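Local coordinates for DNA translocase coupling protein (Clostridium perfringens, PDB 6O1W) that probably binds ATP and DNA as the coupling ATPase of plasmid conjugation, this chain being a piece that includes its FtsK/SpoIIIE-type P-loop NTPase domain, at residues 229-234 / 272-277; 67-72 / 85-90; 325-330 / 338-343. All blocks are in the same frame, centred on the assembly; numbering follows the deposited sequence.

Contact 1. Residues 229-234 / 272-277; sequences IIVVID and INLCIG
Ile230 and Cys275 meet on one face of a parallel strand pair whose segment axes approach to 4.7 Å, with N-to-C directions 19° apart. Traced outward, the Ile230 side chain leaves CB with CG1 opposite the backbone N (chi1 -177°), which inclines it toward Cys275 on the neighbouring strand: CG1 lies 4.0 Å from Asn273 O and equally near Cys275 SG, and the terminal CD1 closes to 3.7 Å on the same sulfur. Both residues also touch helix 142-155, Ile230 through Leu150 and Leu153, Cys275 through Leu146 and Ile149. This is the parallel core of a P-loop NTPase sheet, in which strand 272-278 lies between strands 229-233 and 132-135; strand 132-135 leads into the Walker A loop, and Asp234 OD1 has a weak hydrogen bond with Ser143 OG of that loop, consistent with a Walker B position at the end of a hydrophobic strand. Five backbone bonds alternate between the strands, all near 2.8 Å, from Asn273 N to Ile229 O through to Gly277 N to Ile233 O. On the other face Val231 and Leu274 lie side by side, Leu274 CD2 reaching 3.8 Å from Val231 CB. The buried amide of Asn273 is satisfied at both ends, OD1 by Arg228 NH1 and ND2 by Pro130 O.

Contact 2. Residues 67-72 / 85-90; sequences LNISII and IKSMAG. With BGC (beta-D-glucopyranose), chain D.
Ser70 and selenomethionine Met88 face each other as an antiparallel hydrogen-bonded pair, each using both its N-H and its carbonyl. Ser70 N reaches Met88 O at 2.8 Å on a nearly straight line, and Met88 N returns to Ser70 O at 3.0 Å, lying in the plane of that carbonyl. The flanking bonds are less regular. Ile72 N meets Lys86 O at 2.8 Å, tilted 27° from the carbonyl plane, while Gly90 N approaches Asn68 O at 2.9 Å from well above its plane, where the chain has just left helix 60-67 with positive phi. The N-to-C directions of the two strand segments are 146° apart, well short of exactly antiparallel.

Ser87 OG is the exception in this accounting: it is buried and has no polar partner in the model. With OG set between backbone N and carbonyl carbon (chi1 59°), the atom nearest OG across the contact is Ile69 CD1, at 3.9 Å. Lys86, bent at each of its outer torsions, swings away from strand 69-76 toward glucose, CE standing 3.5 Å from the sugar's O1; its NZ has a long, weak ion pair with Asp319, which itself hydrogen-bonds the sugar.

Apolar contacts fill in beside the bonds, Ile71 CG1 against Ile85 CG2 and Ile72 CD1 against Met88 CG. Strand 69-76 is an outermost strand of a four-stranded antiparallel sheet, strand 82-89 separates it from strand 43-48, and helix 7-18 packs on Leu67.

Contact 3. Residues 325-330 / 338-343; sequences GRFLFK and FQAFYF
Arg326 and Gln339 meet at about a right angle, joined by a bond from Arg326 NE to Gln339 OE1 of 2.8 Å. The acceptor receives NE in its carbonyl plane but lies 23° out of the guanidinium plane, and the two flat groups stand 85° apart. The bend at chi2 puts Arg326 CD 3.4 Å from Phe338 O, and the one at chi3 directs NE to Gln339 OE1. On the other face, the Phe338 ring packs against Phe327 CB, which is 3.5 Å from CE1, and against Phe329 CB, 3.7 Å from CD1. Phe338 CG sits between its backbone N and carbonyl carbon (chi1 81°), which brings the ring across to the neighbouring strand. Ala340 CB sits 3.8 Å from Phe327 CD1.

Backbone bonds set this register: Phe327 N to Phe338 O, Phe338 N to Phe327 O, and Ala340 N to Gly325 O. Farther out, Pro95 O receives Arg326 NH2, Lys324 O receives Gln339 NE2, and Ile298 backs the three phenylalanines. Phe327 also approaches Gly141 and Lys142 of the ATP site, to which Ala340 itself belongs in another structure of this protein. The pair forms a beta hairpin of strands 326-331 and 334-340, extending the sheet of the P-loop NTPase fold beside its nucleotide site.

Along the chain the order is contact 2, contact 1, contact 3, each closing before the next opens. Contacts 1 and 3 belong to one mixed sheet, with centres 18 Å apart: strands 132-135 and 296-299 lie between strand 272-278 of contact 1 and strand 326-331 of contact 3. Both border the nucleotide site, Asp234 and Gly277 lying near Ser143 and Lys142, and Phe327 near Gly141 and Lys142. Contact 2 lies in a separate antiparallel sheet, its centre 37 Å from contact 1 and 20 Å from contact 3, although the nearest atoms of contacts 2 and 3 are only about 5 Å apart. The N-terminal sheet thus lies near the hairpin of the ATPase sheet, without touching at these two contacts.

Contact 1. Residues 229-234 / 272-277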
loop_
_atom_site.group_PDB
_atom_site.type_symbol
_atom_site.label_atom_id
_atom_site.label_comp_id
_atom_site.label_asym_id
_atom_site.label_seq_id
_atom_site.Cartn_x
_atom_site.Cartn_y
_atom_site.Cartn_z
ATOM N N ILE A 229 -7.219 -15.208 11.956
ATOM C CA ILE A 229 -5.977 -15.753 11.427
ATOM C C ILE A 229 -5.381 -14.740 10.417
ATOM O O ILE A 229 -6.058 -14.362 9.462
ATOM C CB ILE A 229 -6.171 -17.149 10.762
ATOM C CG1 ILE A 229 -6.598 -18.215 11.810
ATOM C CG2 ILE A 229 -4.878 -17.572 10.051
ATOM C CD1 ILE A 229 -7.212 -19.522 11.211
ATOM N N ILE A 230 -4.116 -14.311 10.624
ATOM C CA ILE A 230 -3.436 -13.430 9.678
ATOM C C ILE A 230 -2.340 -14.212 8.957
ATOM O O ILE A 230 -1.551 -14.918 9.584
ATOM C CB ILE A 230 -2.961 -12.073 10.277
ATOM C CG1 ILE A 230 -2.312 -11.174 9.155
ATOM C CG2 ILE A 230 -2.078 -12.253 11.533
ATOM C CD1 ILE A 230 -1.543 -9.951 9.584
ATOM N N VAL A 231 -2.347 -14.140 7.636
ATOM C CA VAL A 231 -1.394 -14.847 6.783
ATOM C C VAL A 231 -0.580 -13.785 6.055
ATOM O O VAL A 231 -1.129 -13.025 5.263
ATOM C CB VAL A 231 -2.103 -15.800 5.792
ATOM C CG1 VAL A 231 -1.090 -16.653 5.028
ATOM C CG2 VAL A 231 -3.143 -16.671 6.495
ATOM N N VAL A 232 0.706 -13.727 6.333
ATOM C CA VAL A 232 1.571 -12.716 5.736
ATOM C C VAL A 232 2.420 -13.397 4.699
ATOM O O VAL A 232 3.148 -14.327 5.025
ATOM C CB VAL A 232 2.432 -11.957 6.788
ATOM C CG1 VAL A 232 3.235 -10.815 6.130
ATOM C CG2 VAL A 232 1.571 -11.417 7.919
ATOM N N ILE A 233 2.299 -12.962 3.453
ATOM C CA ILE A 233 3.073 -13.530 2.358
ATOM C C ILE A 233 4.046 -12.424 1.996
ATOM O O ILE A 233 3.645 -11.389 1.453
ATOM C CB ILE A 233 2.124 -13.955 1.191
ATOM C CG1 ILE A 233 1.144 -15.089 1.649
ATOM C CG2 ILE A 233 2.906 -14.319 -0.073
ATOM C CD1 ILE A 233 -0.062 -15.312 0.741
ATOM N N ASP A 234 5.316 -12.620 2.342
ATOM C CA ASP A 234 6.374 -11.638 2.081
ATOM C C ASP A 234 6.526 -11.337 0.600
ATOM O O ASP A 234 6.714 -10.179 0.238
ATOM C CB ASP A 234 7.718 -12.106 2.658
ATOM C CG ASP A 234 8.803 -11.039 2.541
ATOM O OD1 ASP A 234 8.756 -10.047 3.324
ATOM O OD2 ASP A 234 9.681 -11.180 1.658
ATOM N N ILE A 272 -10.136 -14.847 8.301
ATOM C CA ILE A 272 -8.854 -15.310 7.783
ATOM C C ILE A 272 -8.415 -14.223 6.781
ATOM O O ILE A 272 -9.046 -14.058 5.724
ATOM C CB ILE A 272 -8.881 -16.732 7.169
ATOM C CG1 ILE A 272 -9.533 -17.768 8.136
ATOM C CG2 ILE A 272 -7.464 -17.147 6.703
ATOM C CD1 ILE A 272 -9.595 -19.180 7.694
ATOM N N ASN A 273 -7.329 -13.495 7.113
ATOM C CA ASN A 273 -6.844 -12.361 6.335
ATOM C C ASN A 273 -5.482 -12.552 5.682
ATOM O O ASN A 273 -4.520 -12.974 6.323
ATOM C CB ASN A 273 -6.844 -11.095 7.205
ATOM C CG ASN A 273 -8.129 -10.928 7.983
ATOM O OD1 ASN A 273 -8.162 -11.100 9.183
ATOM N ND2 ASN A 273 -9.219 -10.613 7.318
ATOM N N LEU A 274 -5.415 -12.236 4.387
ATOM C CA LEU A 274 -4.174 -12.321 3.600
ATOM C C LEU A 274 -3.531 -10.946 3.481
ATOM O O LEU A 274 -4.218 -10.004 3.079
ATOM C CB LEU A 274 -4.461 -12.887 2.194
ATOM C CG LEU A 274 -4.913 -14.336 2.152
ATOM C CD1 LEU A 274 -5.546 -14.678 0.810
ATOM C CD2 LEU A 274 -3.771 -15.286 2.471
ATOM N N CYS A 275 -2.247 -10.830 3.856
ATOM C CA CYS A 275 -1.434 -9.610 3.744
ATOM C C CYS A 275 -0.302 -9.984 2.830
ATOM O O CYS A 275 0.599 -10.743 3.224
ATOM C CB CYS A 275 -0.925 -9.118 5.100
ATOM S SG CYS A 275 -2.226 -8.511 6.205
ATOM N N ILE A 276 -0.384 -9.512 1.579
ATOM C CA ILE A 276 0.540 -9.890 0.510
ATOM C C ILE A 276 1.498 -8.781 0.091
ATOM O O ILE A 276 1.064 -7.685 -0.243
ATOM C CB ILE A 276 -0.254 -10.399 -0.723
ATOM C CG1 ILE A 276 -1.365 -11.398 -0.349
ATOM C CG2 ILE A 276 0.695 -10.987 -1.781
ATOM C CD1 ILE A 276 -2.444 -11.543 -1.406
ATOM N N GLY A 277 2.781 -9.114 0.023
ATOM C CA GLY A 277 3.809 -8.222 -0.493
ATOM C C GLY A 277 4.181 -8.606 -1.915
ATOM O O GLY A 277 4.209 -9.797 -2.264
#

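Contact 2. Residues 67-72 / 85-90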
loop_
_atom_site.group_PDB
_atom_site.type_symbol
_atom_site.label_atom_id
_atom_site.label_comp_id
_atom_site.label_asym_id
_atom_site.label_seq_id
_atom_site.Cartn_x
_atom_site.Cartn_y
_atom_site.Cartn_z
ATOM N N LEU A 67 5.022 30.762 -5.129
ATOM C CA LEU A 67 3.729 30.109 -5.391
ATOM C C LEU A 67 3.208 29.269 -4.223
ATOM O O LEU A 67 2.070 28.809 -4.287
ATOM C CB LEU A 67 3.780 29.282 -6.696
ATOM C CG LEU A 67 4.301 30.006 -7.974
ATOM C CD1 LEU A 67 4.397 29.060 -9.142
ATOM C CD2 LEU A 67 3.431 31.172 -8.347
ATOM N N ASN A 68 4.015 29.087 -3.150
ATOM C CA ASN A 68 3.694 28.245 -1.990
ATOM C C ASN A 68 3.386 26.795 -2.407
ATOM O O ASN A 68 2.292 26.276 -2.144
ATOM C CB ASN A 68 2.586 28.839 -1.082
ATOM C CG ASN A 68 2.458 28.081 0.217
ATOM O OD1 ASN A 68 3.431 27.508 0.739
ATOM N ND2 ASN A 68 1.246 27.998 0.732
ATOM N N ILE A 69 4.328 26.155 -3.104
ATOM C CA ILE A 69 4.141 24.769 -3.552
ATOM C C ILE A 69 5.432 23.989 -3.309
ATOM O O ILE A 69 6.483 24.593 -3.175
ATOM C CB ILE A 69 3.727 24.678 -5.066
ATOM C CG1 ILE A 69 4.821 25.271 -6.007
ATOM C CG2 ILE A 69 2.314 25.291 -5.339
ATOM C CD1 ILE A 69 4.464 25.389 -7.612
ATOM N N SER A 70 5.344 22.665 -3.272
ATOM C CA SER A 70 6.476 21.754 -3.267
ATOM C C SER A 70 6.532 21.240 -4.704
ATOM O O SER A 70 5.575 20.649 -5.181
ATOM C CB SER A 70 6.223 20.580 -2.340
ATOM O OG SER A 70 6.240 21.037 -1.002
ATOM N N ILE A 71 7.621 21.485 -5.391
ATOM C CA ILE A 71 7.751 21.060 -6.766
ATOM C C ILE A 71 8.332 19.651 -6.801
ATOM O O ILE A 71 9.423 19.444 -6.304
ATOM C CB ILE A 71 8.574 22.093 -7.595
ATOM C CG1 ILE A 71 7.745 23.406 -7.780
ATOM C CG2 ILE A 71 9.011 21.486 -8.953
ATOM C CD1 ILE A 71 8.551 24.691 -8.345
ATOM N N ILE A 72 7.602 18.694 -7.400
ATOM C CA ILE A 72 8.066 17.326 -7.540
ATOM C C ILE A 72 9.010 17.289 -8.732
ATOM O O ILE A 72 10.092 16.731 -8.608
ATOM C CB ILE A 72 6.891 16.325 -7.670
ATOM C CG1 ILE A 72 6.062 16.290 -6.371
ATOM C CG2 ILE A 72 7.403 14.925 -8.056
ATOM C CD1 ILE A 72 4.570 15.666 -6.531
ATOM N N ILE A 85 4.811 21.446 -14.680
ATOM C CA ILE A 85 5.275 21.334 -13.304
ATOM C C ILE A 85 4.350 20.362 -12.584
ATOM O O ILE A 85 3.122 20.498 -12.688
ATOM C CB ILE A 85 5.258 22.725 -12.609
ATOM C CG1 ILE A 85 6.071 23.782 -13.401
ATOM C CG2 ILE A 85 5.724 22.641 -11.124
ATOM C CD1 ILE A 85 5.859 25.214 -12.936
ATOM N N LYS A 86 4.942 19.375 -11.872
ATOM C CA LYS A 86 4.212 18.468 -11.010
ATOM C C LYS A 86 4.470 19.003 -9.614
ATOM O O LYS A 86 5.624 19.219 -9.237
ATOM C CB LYS A 86 4.694 17.004 -11.188
ATOM C CG LYS A 86 4.439 16.384 -12.590
ATOM C CD LYS A 86 2.988 16.514 -13.157
ATOM C CE LYS A 86 1.876 15.979 -12.270
ATOM N NZ LYS A 86 2.084 14.564 -11.905
ATOM N N SER A 87 3.415 19.366 -8.898
ATOM C CA SER A 87 3.587 19.973 -7.568
ATOM C C SER A 87 2.495 19.615 -6.588
ATOM O O SER A 87 1.479 19.068 -6.986
ATOM C CB SER A 87 3.671 21.498 -7.677
ATOM O OG SER A 87 2.500 22.040 -8.265
HETATM N N MSE A 88 2.684 20.000 -5.323
HETATM C CA MSE A 88 1.721 19.847 -4.238
HETATM C C MSE A 88 1.668 21.173 -3.512
HETATM O O MSE A 88 2.720 21.748 -3.232
HETATM C CB MSE A 88 2.162 18.740 -3.258
HETATM C CG MSE A 88 1.925 17.338 -3.802
HETATM SE SE MSE A 88 2.560 15.940 -2.592
HETATM C CE MSE A 88 1.368 16.271 -1.063
ATOM N N ALA A 89 0.456 21.676 -3.227
ATOM C CA ALA A 89 0.243 22.943 -2.518
ATOM C C ALA A 89 0.843 22.843 -1.113
ATOM O O ALA A 89 0.786 21.765 -0.518
ATOM C CB ALA A 89 -1.254 23.218 -2.410
ATOM N N GLY A 90 1.414 23.943 -0.604
ATOM C CA GLY A 90 1.945 24.006 0.757
ATOM C C GLY A 90 0.900 23.615 1.801
ATOM O O GLY A 90 1.262 23.184 2.898
HETATM C C2 BGC D . -0.858 12.630 -14.253
HETATM C C3 BGC D . -2.203 12.147 -13.715
HETATM C C4 BGC D . -2.748 13.112 -12.666
HETATM C C5 BGC D . -2.751 14.540 -13.208
HETATM C C6 BGC D . -3.133 15.575 -12.174
HETATM C C1 BGC D . -0.949 14.080 -14.715
HETATM O O1 BGC D . 0.322 14.508 -15.070
HETATM O O2 BGC D . -0.426 11.834 -15.351
HETATM O O3 BGC D . -2.049 10.855 -13.132
HETATM O O4 BGC D . -4.060 12.733 -12.251
HETATM O O5 BGC D . -1.432 14.891 -13.650
HETATM O O6 BGC D . -2.142 15.688 -11.158
#

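Contact 3. Residues 325-330 / 338-343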
loop_
_atom_site.group_PDB
_atom_site.type_symbol
_atom_site.label_atom_id
_atom_site.label_comp_id
_atom_site.label_asym_id
_atom_site.label_seq_id
_atom_site.Cartn_x
_atom_site.Cartn_y
_atom_site.Cartn_z
ATOM N N GLY A 325 8.713 5.826 2.391
ATOM C CA GLY A 325 7.493 5.519 3.123
ATOM C C GLY A 325 6.256 6.224 2.597
ATOM O O GLY A 325 5.191 6.134 3.210
ATOM N N ARG A 326 6.368 6.910 1.459
ATOM C CA ARG A 326 5.231 7.598 0.841
ATOM C C ARG A 326 4.532 6.633 -0.127
ATOM O O ARG A 326 5.170 6.036 -0.994
ATOM C CB ARG A 326 5.688 8.877 0.144
ATOM C CG ARG A 326 4.545 9.753 -0.362
ATOM C CD ARG A 326 3.653 10.246 0.762
ATOM N NE ARG A 326 4.341 11.096 1.741
ATOM C CZ ARG A 326 4.729 12.354 1.527
ATOM N NH1 ARG A 326 4.551 12.919 0.340
ATOM N NH2 ARG A 326 5.291 13.057 2.501
ATOM N N PHE A 327 3.234 6.432 0.056
ATOM C CA PHE A 327 2.515 5.457 -0.762
ATOM C C PHE A 327 1.206 5.980 -1.243
ATOM O O PHE A 327 0.721 6.986 -0.726
ATOM C CB PHE A 327 2.214 4.206 0.127
ATOM C CG PHE A 327 3.369 3.273 0.349
ATOM C CD1 PHE A 327 4.304 3.524 1.340
ATOM C CD2 PHE A 327 3.548 2.161 -0.464
ATOM C CE1 PHE A 327 5.416 2.692 1.494
ATOM C CE2 PHE A 327 4.642 1.311 -0.292
ATOM C CZ PHE A 327 5.579 1.591 0.670
ATOM N N LEU A 328 0.595 5.225 -2.175
ATOM C CA LEU A 328 -0.796 5.352 -2.601
ATOM C C LEU A 328 -1.636 4.248 -1.930
ATOM O O LEU A 328 -1.238 3.083 -1.863
ATOM C CB LEU A 328 -0.966 5.262 -4.118
ATOM C CG LEU A 328 -0.297 6.396 -4.922
ATOM C CD1 LEU A 328 -0.388 6.116 -6.365
ATOM C CD2 LEU A 328 -0.934 7.737 -4.617
ATOM N N PHE A 329 -2.805 4.624 -1.467
ATOM C CA PHE A 329 -3.791 3.728 -0.872
ATOM C C PHE A 329 -4.996 3.726 -1.806
ATOM O O PHE A 329 -5.549 4.782 -2.107
ATOM C CB PHE A 329 -4.233 4.235 0.515
ATOM C CG PHE A 329 -5.270 3.368 1.203
ATOM C CD1 PHE A 329 -4.892 2.262 1.954
ATOM C CD2 PHE A 329 -6.629 3.687 1.134
ATOM C CE1 PHE A 329 -5.848 1.486 2.612
ATOM C CE2 PHE A 329 -7.581 2.926 1.823
ATOM C CZ PHE A 329 -7.188 1.816 2.538
ATOM N N LYS A 330 -5.435 2.543 -2.200
ATOM C CA LYS A 330 -6.627 2.371 -3.009
ATOM C C LYS A 330 -7.535 1.293 -2.386
ATOM O O LYS A 330 -7.089 0.172 -2.139
ATOM C CB LYS A 330 -6.266 2.045 -4.469
ATOM C CG LYS A 330 -7.493 1.862 -5.344
ATOM C CD LYS A 330 -7.193 1.766 -6.810
ATOM C CE LYS A 330 -8.419 2.165 -7.593
ATOM N NZ LYS A 330 -8.663 1.268 -8.754
ATOM N N PHE A 338 -0.592 8.829 1.080
ATOM C CA PHE A 338 -0.401 8.801 2.526
ATOM C C PHE A 338 1.040 8.443 2.852
ATOM O O PHE A 338 1.711 7.817 2.015
ATOM C CB PHE A 338 -1.363 7.781 3.219
ATOM C CG PHE A 338 -0.933 6.332 3.186
ATOM C CD1 PHE A 338 -1.120 5.560 2.043
ATOM C CD2 PHE A 338 -0.383 5.725 4.314
ATOM C CE1 PHE A 338 -0.766 4.203 2.026
ATOM C CE2 PHE A 338 -0.015 4.376 4.292
ATOM C CZ PHE A 338 -0.190 3.627 3.140
ATOM N N GLN A 339 1.472 8.780 4.099
ATOM C CA GLN A 339 2.772 8.428 4.654
ATOM C C GLN A 339 2.566 7.218 5.544
ATOM O O GLN A 339 1.829 7.290 6.521
ATOM C CB GLN A 339 3.368 9.581 5.502
ATOM C CG GLN A 339 4.826 9.347 5.983
ATOM C CD GLN A 339 5.844 9.186 4.865
ATOM O OE1 GLN A 339 5.692 9.709 3.756
ATOM N NE2 GLN A 339 6.919 8.440 5.125
ATOM N N ALA A 340 3.236 6.129 5.221
ATOM C CA ALA A 340 3.179 4.884 5.965
ATOM C C ALA A 340 4.030 4.975 7.207
ATOM O O ALA A 340 5.080 5.612 7.186
ATOM C CB ALA A 340 3.685 3.741 5.091
ATOM N N PHE A 341 3.605 4.294 8.274
ATOM C CA PHE A 341 4.361 4.183 9.516
ATOM C C PHE A 341 5.666 3.459 9.251
ATOM O O PHE A 341 5.694 2.487 8.481
ATOM C CB PHE A 341 3.601 3.348 10.564
ATOM C CG PHE A 341 2.350 3.975 11.109
ATOM C CD1 PHE A 341 2.392 5.203 11.757
ATOM C CD2 PHE A 341 1.137 3.315 11.031
ATOM C CE1 PHE A 341 1.225 5.792 12.253
ATOM C CE2 PHE A 341 -0.025 3.886 11.562
ATOM C CZ PHE A 341 0.028 5.117 12.174
ATOM N N TYR A 342 6.742 3.915 9.892
ATOM C CA TYR A 342 7.991 3.183 9.784
ATOM C C TYR A 342 8.035 2.350 11.049
ATOM O O TYR A 342 8.021 2.889 12.163
ATOM C CB TYR A 342 9.238 4.073 9.603
ATOM C CG TYR A 342 10.504 3.241 9.501
ATOM C CD1 TYR A 342 10.720 2.387 8.420
ATOM C CD2 TYR A 342 11.456 3.260 10.516
ATOM C CE1 TYR A 342 11.846 1.564 8.360
ATOM C CE2 TYR A 342 12.606 2.473 10.446
ATOM C CZ TYR A 342 12.789 1.614 9.374
ATOM O OH TYR A 342 13.916 0.828 9.322
ATOM N N PHE A 343 7.894 1.041 10.861
ATOM C CA PHE A 343 7.870 0.037 11.922
ATOM C C PHE A 343 9.199 -0.656 11.812
ATOM O O PHE A 343 9.515 -1.233 10.777
ATOM C CB PHE A 343 6.698 -0.942 11.699
ATOM C CG PHE A 343 6.568 -2.033 12.741
ATOM C CD1 PHE A 343 7.235 -3.246 12.590
ATOM C CD2 PHE A 343 5.772 -1.852 13.863
ATOM C CE1 PHE A 343 7.113 -4.249 13.547
ATOM C CE2 PHE A 343 5.645 -2.863 14.811
ATOM C CZ PHE A 343 6.341 -4.040 14.668
#